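Local coordinates for malonyl CoA:acyl carrier protein malonyltransferase (Streptomyces coelicolor, PDB 1NM2) that probably transfers the malonyl group of malonyl-CoA to holo acyl carrier protein, the step that supplies malonyl units for fatty acid biosynthesis, at residues Leu70-Leu75 and Ile274-Gly279; Leu64-Ile69 and Ala115-Val120. One frame throughout, in Å; residues are numbered along the deposited sequence.

Interaction 1: residues Leu70-Leu75 and Ile274-Gly279; sequences LSAAAL and IEVCPG
S71 reaches out of its helix to C277, just past the end of strand 272-275. Its CB lies against CB of C277, 3.6 Å away. One bond further out, OG accepts a hydrogen bond from N of C277 at 3.0 Å, with an N-H...O angle of 155°. The same OG also touches CB of V276, 3.4 Å away. With chi1 at 54°, OG sits between the backbone N and carbonyl carbon of S71; it also bonds to the carbonyl O of A67 one turn back. Serine suits the place because a hydroxyl can join a helix carbonyl to a loop amide in a buried site, while its small size lets the loop come close. Farther along, A72 CB meets V276 CG1 at 4.2 Å, and L75 CD2 lies 4.4 Å from I274 CD1, a looser apolar contact between branched side chains. W21 covers S71 and C277, and the cis peptide before P278 turns the chain directly afterwards. Helix 57-75 is thus laid against the C-terminal end of strand 272-275 and the loop beyond it, in the parallel sheet, as expected of the alpha/beta hydrolase-like core of this acyltransferase.

Interaction 2: residues Leu64-Ile69 and Ala115-Val120; sequences LVAAGI and AALSLV
V65 and L117 lie alongside one another, pointing opposite ways, where two antiparallel helices of the alpha/beta hydrolase-like core pack together. The axes of segments 64-69 and 115-120 have 158° between their N-to-C directions. L117 does its touching with a single branch: CD2 enters among V65, A66 and I69, lying 3.7 Å from the backbone N of A66 and 4.1 Å from its CB. Alanine suits this spot, since its lone methyl lets the leucine come up to the backbone, while I69 adds its CD1 beside them, 4.3 Å from CD2 of L117. V65 and V120 meet differently, reaching toward each other tip to tip, with CG2 of V65 3.7 Å from CG2 of V120. At V120, chi1 of 75° places CG1 between the backbone N and carbonyl carbon and turns CG2 anti to the N; CG2 and CG1 thereby both face V65. Short, beta-branched valines fill the gap between axes 10.1 Å apart by meeting end to end. W34 of helix 27-38 covers A66, I69 and L117, and T103 of helix 100-107 touches V65. The closest approach is between the methyls V65 CG1 and L117 CD2, 3.5 Å apart, tighter than usual carbon contact.

How the interactions relate
Both contacts are buried and both use helix 57-75, whose earlier turns carry interaction 2 and whose final turns carry interaction 1. They differ in what the helix faces. In interaction 2 its partner is another helix, and every touching side chain is apolar, so the contact rests on hydrophobic packing. In interaction 1 it meets the end of an interior strand of the parallel sheet and the loop beyond, where a backbone amide needs a partner, and one hydroxyl joins the apolar packing. The sites also touch: V276 CG2 lies 3.6 Å from CA of G68, whose lack of a side chain lets valine approach the helix, and P278 packs on L64 and A67.

Interaction 1: residues Leu70-Leu75 and Ile274-Gly279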
loop_
_atom_site.group_PDB
_atom_site.type_symbol
_atom_site.label_atom_id
_atom_site.label_comp_id
_atom_site.label_asym_id
_atom_site.label_seq_id
_atom_site.Cartn_x
_atom_site.Cartn_y
_atom_site.Cartn_z
ATOM N N LEU A 70 -0.698 5.214 -13.101
ATOM C CA LEU A 70 -0.642 6.403 -13.938
ATOM C C LEU A 70 0.679 7.165 -13.815
ATOM O O LEU A 70 1.273 7.542 -14.827
ATOM C CB LEU A 70 -1.809 7.343 -13.601
ATOM C CG LEU A 70 -2.087 8.496 -14.570
ATOM C CD1 LEU A 70 -2.518 7.936 -15.930
ATOM C CD2 LEU A 70 -3.181 9.389 -14.003
ATOM N N SER A 71 1.142 7.395 -12.588
ATOM C CA SER A 71 2.389 8.131 -12.406
ATOM C C SER A 71 3.582 7.325 -12.911
ATOM O O SER A 71 4.512 7.883 -13.500
ATOM C CB SER A 71 2.583 8.528 -10.937
ATOM O OG SER A 71 2.504 7.416 -10.066
ATOM N N ALA A 72 3.553 6.016 -12.693
ATOM C CA ALA A 72 4.635 5.156 -13.161
ATOM C C ALA A 72 4.674 5.208 -14.688
ATOM O O ALA A 72 5.743 5.328 -15.292
ATOM C CB ALA A 72 4.409 3.735 -12.702
ATOM N N ALA A 73 3.503 5.119 -15.308
ATOM C CA ALA A 73 3.417 5.166 -16.762
ATOM C C ALA A 73 4.022 6.478 -17.268
ATOM O O ALA A 73 4.771 6.485 -18.239
ATOM C CB ALA A 73 1.962 5.040 -17.203
ATOM N N ALA A 74 3.699 7.583 -16.602
ATOM C CA ALA A 74 4.229 8.889 -16.981
ATOM C C ALA A 74 5.748 8.939 -16.820
ATOM O O ALA A 74 6.448 9.537 -17.637
ATOM C CB ALA A 74 3.584 9.982 -16.135
ATOM N N LEU A 75 6.253 8.316 -15.760
ATOM C CA LEU A 75 7.687 8.292 -15.495
ATOM C C LEU A 75 8.433 7.493 -16.560
ATOM O O LEU A 75 9.625 7.708 -16.791
ATOM C CB LEU A 75 7.965 7.678 -14.121
ATOM C CG LEU A 75 9.443 7.474 -13.782
ATOM C CD1 LEU A 75 10.143 8.821 -13.746
ATOM C CD2 LEU A 75 9.579 6.761 -12.447
ATOM N N ILE A 274 12.152 5.049 -5.487
ATOM C CA ILE A 274 11.204 6.018 -6.007
ATOM C C ILE A 274 9.822 5.517 -5.604
ATOM O O ILE A 274 9.470 4.367 -5.868
ATOM C CB ILE A 274 11.281 6.123 -7.548
ATOM C CG1 ILE A 274 12.608 6.760 -7.962
ATOM C CG2 ILE A 274 10.110 6.948 -8.075
ATOM C CD1 ILE A 274 12.810 6.846 -9.459
ATOM N N GLU A 275 9.059 6.368 -4.930
ATOM C CA GLU A 275 7.709 6.021 -4.507
ATOM C C GLU A 275 6.734 6.696 -5.474
ATOM O O GLU A 275 6.782 7.912 -5.662
ATOM C CB GLU A 275 7.479 6.514 -3.075
ATOM C CG GLU A 275 6.047 6.410 -2.575
ATOM C CD GLU A 275 5.888 6.932 -1.156
ATOM O OE1 GLU A 275 6.672 7.824 -0.750
ATOM O OE2 GLU A 275 4.973 6.460 -0.454
ATOM N N VAL A 276 5.860 5.916 -6.102
ATOM C CA VAL A 276 4.914 6.491 -7.051
ATOM C C VAL A 276 3.869 7.359 -6.358
ATOM O O VAL A 276 3.812 7.422 -5.130
ATOM C CB VAL A 276 4.206 5.389 -7.894
ATOM C CG1 VAL A 276 5.251 4.627 -8.704
ATOM C CG2 VAL A 276 3.423 4.430 -6.980
ATOM N N CYS A 277 3.050 8.039 -7.150
ATOM C CA CYS A 277 2.019 8.917 -6.615
ATOM C C CYS A 277 0.922 8.130 -5.907
ATOM O O CYS A 277 0.468 7.097 -6.400
ATOM C CB CYS A 277 1.410 9.746 -7.751
ATOM S SG CYS A 277 0.070 10.833 -7.240
ATOM N N PRO A 278 0.469 8.609 -4.738
ATOM C CA PRO A 278 0.887 9.816 -4.016
ATOM C C PRO A 278 1.996 9.483 -3.016
ATOM O O PRO A 278 1.750 8.836 -2.000
ATOM C CB PRO A 278 -0.402 10.260 -3.339
ATOM C CG PRO A 278 -1.012 8.943 -2.948
ATOM C CD PRO A 278 -0.779 8.063 -4.168
ATOM N N GLY A 279 3.212 9.930 -3.311
ATOM C CA GLY A 279 4.340 9.630 -2.450
ATOM C C GLY A 279 4.516 10.470 -1.203
ATOM O O GLY A 279 3.801 11.450 -0.982
#

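Interaction 2: residues Leu64-Ile69 and Ala115-Val120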
loop_
_atom_site.group_PDB
_atom_site.type_symbol
_atom_site.label_atom_id
_atom_site.label_comp_id
_atom_site.label_asym_id
_atom_site.label_seq_id
_atom_site.Cartn_x
_atom_site.Cartn_y
_atom_site.Cartn_z
ATOM N N LEU A 64 -5.927 4.835 -5.290
ATOM C CA LEU A 64 -4.490 4.762 -5.045
ATOM C C LEU A 64 -3.778 3.950 -6.121
ATOM O O LEU A 64 -2.698 4.329 -6.576
ATOM C CB LEU A 64 -4.213 4.141 -3.666
ATOM C CG LEU A 64 -4.434 5.073 -2.471
ATOM C CD1 LEU A 64 -4.473 4.283 -1.176
ATOM C CD2 LEU A 64 -3.317 6.108 -2.447
ATOM N N VAL A 65 -4.382 2.839 -6.531
ATOM C CA VAL A 65 -3.778 1.982 -7.550
ATOM C C VAL A 65 -3.709 2.694 -8.903
ATOM O O VAL A 65 -2.687 2.640 -9.592
ATOM C CB VAL A 65 -4.556 0.648 -7.694
ATOM C CG1 VAL A 65 -3.955 -0.192 -8.812
ATOM C CG2 VAL A 65 -4.494 -0.145 -6.372
ATOM N N ALA A 66 -4.790 3.371 -9.276
ATOM C CA ALA A 66 -4.821 4.099 -10.539
ATOM C C ALA A 66 -3.767 5.198 -10.535
ATOM O O ALA A 66 -3.125 5.454 -11.553
ATOM C CB ALA A 66 -6.202 4.701 -10.771
ATOM N N ALA A 67 -3.594 5.852 -9.391
ATOM C CA ALA A 67 -2.603 6.922 -9.273
ATOM C C ALA A 67 -1.189 6.372 -9.461
ATOM O O ALA A 67 -0.366 6.979 -10.148
ATOM C CB ALA A 67 -2.720 7.601 -7.905
ATOM N N GLY A 68 -0.921 5.225 -8.843
ATOM C CA GLY A 68 0.387 4.598 -8.943
ATOM C C GLY A 68 0.707 4.127 -10.349
ATOM O O GLY A 68 1.817 4.340 -10.855
ATOM N N ILE A 69 -0.262 3.481 -10.988
ATOM C CA ILE A 69 -0.069 2.997 -12.348
ATOM C C ILE A 69 0.116 4.181 -13.294
ATOM O O ILE A 69 0.984 4.160 -14.171
ATOM C CB ILE A 69 -1.279 2.174 -12.834
ATOM C CG1 ILE A 69 -1.433 0.912 -11.977
ATOM C CG2 ILE A 69 -1.094 1.800 -14.295
ATOM C CD1 ILE A 69 -2.689 0.126 -12.255
ATOM N N ALA A 115 -7.148 -5.518 -14.783
ATOM C CA ALA A 115 -7.365 -6.673 -13.922
ATOM C C ALA A 115 -7.025 -6.306 -12.476
ATOM O O ALA A 115 -7.686 -6.753 -11.535
ATOM C CB ALA A 115 -6.492 -7.841 -14.382
ATOM N N ALA A 116 -5.988 -5.490 -12.309
ATOM C CA ALA A 116 -5.553 -5.063 -10.983
ATOM C C ALA A 116 -6.569 -4.116 -10.354
ATOM O O ALA A 116 -6.889 -4.233 -9.175
ATOM C CB ALA A 116 -4.187 -4.381 -11.078
ATOM N N LEU A 117 -7.073 -3.172 -11.145
ATOM C CA LEU A 117 -8.052 -2.212 -10.652
ATOM C C LEU A 117 -9.355 -2.927 -10.306
ATOM O O LEU A 117 -10.047 -2.547 -9.366
ATOM C CB LEU A 117 -8.296 -1.125 -11.702
ATOM C CG LEU A 117 -7.088 -0.227 -12.001
ATOM C CD1 LEU A 117 -7.401 0.668 -13.178
ATOM C CD2 LEU A 117 -6.736 0.612 -10.776
ATOM N N SER A 118 -9.677 -3.968 -11.066
ATOM C CA SER A 118 -10.884 -4.747 -10.817
ATOM C C SER A 118 -10.723 -5.519 -9.510
ATOM O O SER A 118 -11.660 -5.632 -8.716
ATOM C CB SER A 118 -11.133 -5.723 -11.967
ATOM O OG SER A 118 -12.242 -6.568 -11.686
ATOM N N LEU A 119 -9.524 -6.043 -9.288
ATOM C CA LEU A 119 -9.232 -6.795 -8.075
ATOM C C LEU A 119 -9.254 -5.894 -6.843
ATOM O O LEU A 119 -9.813 -6.257 -5.804
ATOM C CB LEU A 119 -7.854 -7.453 -8.180
ATOM C CG LEU A 119 -7.432 -8.295 -6.972
ATOM C CD1 LEU A 119 -8.277 -9.568 -6.916
ATOM C CD2 LEU A 119 -5.950 -8.646 -7.080
ATOM N N VAL A 120 -8.632 -4.723 -6.952
ATOM C CA VAL A 120 -8.570 -3.804 -5.822
ATOM C C VAL A 120 -9.923 -3.147 -5.526
ATOM O O VAL A 120 -10.199 -2.778 -4.383
ATOM C CB VAL A 120 -7.465 -2.731 -6.036
ATOM C CG1 VAL A 120 -7.914 -1.688 -7.047
ATOM C CG2 VAL A 120 -7.106 -2.095 -4.711
#